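Local coordinates for ABC transporter, periplasmic substrate-binding protein (Thermotoga maritima, PDB 2HPG) that probably captures a small solute in the periplasm and delivers it to a tripartite ATP-independent (TRAP) transport system, at residues A7-A18 / G40-S49. Residues are numbered along the deposited sequence; the frame is centred on the assembly and turned at random.
Sequences AKYTLRFGHVLA and GDVRIEVFPS
Strands 9-14 and 42-47 are the two parallel strands of a beta-alpha-beta unit at the start of the chain, and Tyr-9 meets Val-42 where their pairing begins. From Tyr-9 N to Phe-47 N six short, nearly straight backbone hydrogen bonds join them: Tyr-9, Leu-11 and Phe-13 each give their N-H to one residue of 40-49 (Asp-41, Arg-43 and Glu-45) and take an N-H on their C=O from the residue two further on (Arg-43, Glu-45 and Phe-47); Leu-11, for instance, takes Arg-43 O at 2.8 Å through its N and offers its O to Glu-45 N at 2.7 Å. On one face Leu-11 and Ile-44 run side by side, CD2 against CG2 at 4.2 Å. The crossover between the strands is helix 22-37, whose Trp-30 and Val-34 cover Ile-44 while Phe-27 and Trp-30 pack on the Phe-13 ring. The face of Thr-10, Arg-12, Arg-43 and Glu-45 is mostly polar, with Phe-47 at its far end. Here Glu-45, its CG anti to the backbone N (chi1 -170°) and its chain extended, brings OE1 to Arg-12 NE at 3.4 Å with the carboxylate and guanidinium planes 58° apart; OE1 also forms a long salt bridge to Arg-43 NH2, and this shared negative charge would ease the nearness of the two arginines. Next along, the Phe-47 ring lies alongside Arg-12, CE2 3.8 Å from Arg-12 CB. Beyond strand 9-14, Val-16 meets Val-46 at about a right angle, CG2 to CG1 3.7 Å, and a water joins His-15 N to Pro-48 O. Ser-49 grips Leu-17 twice: its OG accepts from Leu-17 N at 2.9 Å, and its N donates to Leu-17 O at 2.8 Å. With an alanine in place of Ser-49, Leu-17 N is likely to lose its acceptor, and the turn after His-15 would probably be freer to shift.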
# COMPACT_ATOMS: atom_id res chain seq x y z
N ALA A 7 18.16 22.57 -12.29
CA ALA A 7 18.77 21.29 -11.95
C ALA A 7 19.30 20.57 -13.18
O ALA A 7 18.83 20.81 -14.29
CB ALA A 7 17.75 20.43 -11.21
N LYS A 8 20.27 19.69 -12.96
CA LYS A 8 20.82 18.84 -14.01
C LYS A 8 19.91 17.65 -14.33
O LYS A 8 19.86 17.18 -15.46
CB LYS A 8 22.20 18.34 -13.61
CG LYS A 8 22.89 17.50 -14.67
CD LYS A 8 24.36 17.30 -14.36
CE LYS A 8 24.97 16.36 -15.37
NZ LYS A 8 26.36 15.98 -15.02
N TYR A 9 19.25 17.12 -13.31
CA TYR A 9 18.33 16.00 -13.46
C TYR A 9 17.02 16.41 -12.82
O TYR A 9 17.01 17.01 -11.75
CB TYR A 9 18.87 14.77 -12.75
CG TYR A 9 20.28 14.38 -13.12
CD1 TYR A 9 20.51 13.53 -14.19
CD2 TYR A 9 21.37 14.83 -12.39
CE1 TYR A 9 21.79 13.15 -14.53
CE2 TYR A 9 22.65 14.45 -12.72
CZ TYR A 9 22.86 13.61 -13.80
OH TYR A 9 24.13 13.22 -14.16
N THR A 10 15.91 16.10 -13.48
CA THR A 10 14.59 16.36 -12.93
C THR A 10 13.80 15.06 -12.95
O THR A 10 13.81 14.33 -13.95
CB THR A 10 13.86 17.47 -13.69
OG1 THR A 10 14.62 18.68 -13.59
CG2 THR A 10 12.49 17.73 -13.11
N LEU A 11 13.18 14.74 -11.80
CA LEU A 11 12.33 13.56 -11.64
C LEU A 11 10.92 14.06 -11.34
O LEU A 11 10.73 14.87 -10.44
CB LEU A 11 12.81 12.68 -10.47
CG LEU A 11 11.97 11.43 -10.18
CD1 LEU A 11 11.96 10.46 -11.35
CD2 LEU A 11 12.47 10.72 -8.89
N ARG A 12 9.93 13.57 -12.09
CA ARG A 12 8.52 13.84 -11.80
C ARG A 12 7.87 12.60 -11.19
O ARG A 12 7.75 11.57 -11.84
CB ARG A 12 7.81 14.28 -13.08
CG ARG A 12 8.54 15.45 -13.69
CD ARG A 12 7.78 16.19 -14.78
NE ARG A 12 8.56 17.36 -15.17
CZ ARG A 12 9.66 17.33 -15.91
NH1 ARG A 12 10.15 16.20 -16.42
NH2 ARG A 12 10.30 18.46 -16.16
N PHE A 13 7.45 12.72 -9.94
CA PHE A 13 7.02 11.57 -9.16
C PHE A 13 5.55 11.69 -8.84
O PHE A 13 5.16 12.61 -8.15
CB PHE A 13 7.82 11.49 -7.88
CG PHE A 13 7.80 10.12 -7.26
CD1 PHE A 13 8.76 9.19 -7.59
CD2 PHE A 13 6.81 9.77 -6.36
CE1 PHE A 13 8.75 7.93 -7.04
CE2 PHE A 13 6.79 8.50 -5.82
CZ PHE A 13 7.76 7.58 -6.15
N GLY A 14 4.74 10.73 -9.31
CA GLY A 14 3.30 10.86 -9.20
C GLY A 14 2.55 9.84 -8.36
O GLY A 14 3.12 8.90 -7.81
N HIS A 15 1.24 10.04 -8.28
CA HIS A 15 0.36 9.17 -7.53
C HIS A 15 0.62 9.18 -6.03
O HIS A 15 0.43 8.18 -5.36
CB HIS A 15 0.42 7.72 -8.07
CG HIS A 15 -0.34 7.53 -9.35
ND1 HIS A 15 -0.55 6.29 -9.91
CD2 HIS A 15 -0.92 8.43 -10.18
CE1 HIS A 15 -1.24 6.43 -11.04
NE2 HIS A 15 -1.47 7.72 -11.22
N VAL A 16 1.01 10.33 -5.48
CA VAL A 16 1.31 10.39 -4.06
C VAL A 16 0.06 10.70 -3.20
O VAL A 16 0.19 11.22 -2.09
CB VAL A 16 2.44 11.39 -3.75
CG1 VAL A 16 3.63 11.13 -4.64
CG2 VAL A 16 1.95 12.84 -3.86
N LEU A 17 -1.11 10.32 -3.71
CA LEU A 17 -2.38 10.43 -2.98
C LEU A 17 -2.83 11.89 -2.87
O LEU A 17 -2.47 12.69 -3.75
CB LEU A 17 -2.32 9.67 -1.63
CG LEU A 17 -1.79 8.23 -1.72
CD1 LEU A 17 -1.96 7.49 -0.42
CD2 LEU A 17 -2.47 7.45 -2.85
N ALA A 18 -3.67 12.22 -1.89
CA ALA A 18 -4.38 13.51 -1.89
C ALA A 18 -3.46 14.63 -1.47
O ALA A 18 -2.57 14.41 -0.64
CB ALA A 18 -5.61 13.46 -0.96
N GLY A 40 21.17 20.72 -5.45
CA GLY A 40 20.29 21.23 -6.49
C GLY A 40 20.45 20.55 -7.85
O GLY A 40 19.74 20.90 -8.79
N ASP A 41 21.36 19.60 -7.96
CA ASP A 41 21.54 18.87 -9.22
C ASP A 41 20.40 17.92 -9.55
O ASP A 41 20.16 17.64 -10.72
CB ASP A 41 22.87 18.10 -9.24
CG ASP A 41 24.01 18.92 -9.82
OD1 ASP A 41 23.87 20.16 -9.95
OD2 ASP A 41 25.05 18.33 -10.17
N VAL A 42 19.72 17.38 -8.53
CA VAL A 42 18.52 16.58 -8.75
C VAL A 42 17.34 17.36 -8.21
O VAL A 42 17.29 17.69 -7.04
CB VAL A 42 18.59 15.18 -8.09
CG1 VAL A 42 17.27 14.43 -8.26
CG2 VAL A 42 19.76 14.37 -8.66
N ARG A 43 16.40 17.70 -9.09
CA ARG A 43 15.14 18.31 -8.69
C ARG A 43 14.07 17.23 -8.77
O ARG A 43 13.98 16.54 -9.79
CB ARG A 43 14.81 19.47 -9.62
CG ARG A 43 13.47 20.09 -9.34
CD ARG A 43 13.09 21.13 -10.37
NE ARG A 43 11.65 21.11 -10.61
CZ ARG A 43 10.92 22.12 -11.08
NH1 ARG A 43 11.47 23.29 -11.38
NH2 ARG A 43 9.62 21.96 -11.26
N ILE A 44 13.28 17.07 -7.71
CA ILE A 44 12.16 16.12 -7.72
C ILE A 44 10.85 16.86 -7.59
O ILE A 44 10.63 17.54 -6.60
CB ILE A 44 12.25 15.09 -6.59
CG1 ILE A 44 13.59 14.34 -6.67
CG2 ILE A 44 11.10 14.03 -6.73
CD1 ILE A 44 13.87 13.46 -5.49
N GLU A 45 10.00 16.71 -8.58
CA GLU A 45 8.69 17.33 -8.57
C GLU A 45 7.66 16.29 -8.19
O GLU A 45 7.64 15.21 -8.76
CB GLU A 45 8.39 17.88 -9.96
CG GLU A 45 7.18 18.75 -10.00
CD GLU A 45 7.02 19.48 -11.32
OE1 GLU A 45 7.72 19.10 -12.32
OE2 GLU A 45 6.20 20.43 -11.34
N VAL A 46 6.79 16.63 -7.24
CA VAL A 46 5.89 15.67 -6.63
C VAL A 46 4.44 15.99 -7.02
O VAL A 46 3.97 17.10 -6.79
CB VAL A 46 6.08 15.68 -5.08
CG1 VAL A 46 5.08 14.77 -4.41
CG2 VAL A 46 7.51 15.24 -4.73
N PHE A 47 3.75 15.01 -7.61
CA PHE A 47 2.37 15.18 -8.11
C PHE A 47 1.36 14.35 -7.35
O PHE A 47 1.42 13.12 -7.40
CB PHE A 47 2.29 14.77 -9.58
CG PHE A 47 3.05 15.67 -10.50
CD1 PHE A 47 2.41 16.68 -11.19
CD2 PHE A 47 4.41 15.53 -10.66
CE1 PHE A 47 3.10 17.51 -12.02
CE2 PHE A 47 5.11 16.38 -11.48
CZ PHE A 47 4.46 17.36 -12.16
N PRO A 48 0.42 15.01 -6.64
CA PRO A 48 -0.67 14.28 -6.01
C PRO A 48 -1.48 13.43 -6.99
O PRO A 48 -1.49 13.71 -8.18
CB PRO A 48 -1.54 15.39 -5.44
CG PRO A 48 -0.56 16.48 -5.12
CD PRO A 48 0.38 16.44 -6.28
N SER A 49 -2.12 12.40 -6.47
CA SER A 49 -3.00 11.57 -7.27
C SER A 49 -4.21 12.39 -7.74
O SER A 49 -4.68 13.29 -7.04
CB SER A 49 -3.49 10.36 -6.47
OG SER A 49 -2.44 9.47 -6.16
O HOH W 1 -0.25 11.73 -10.05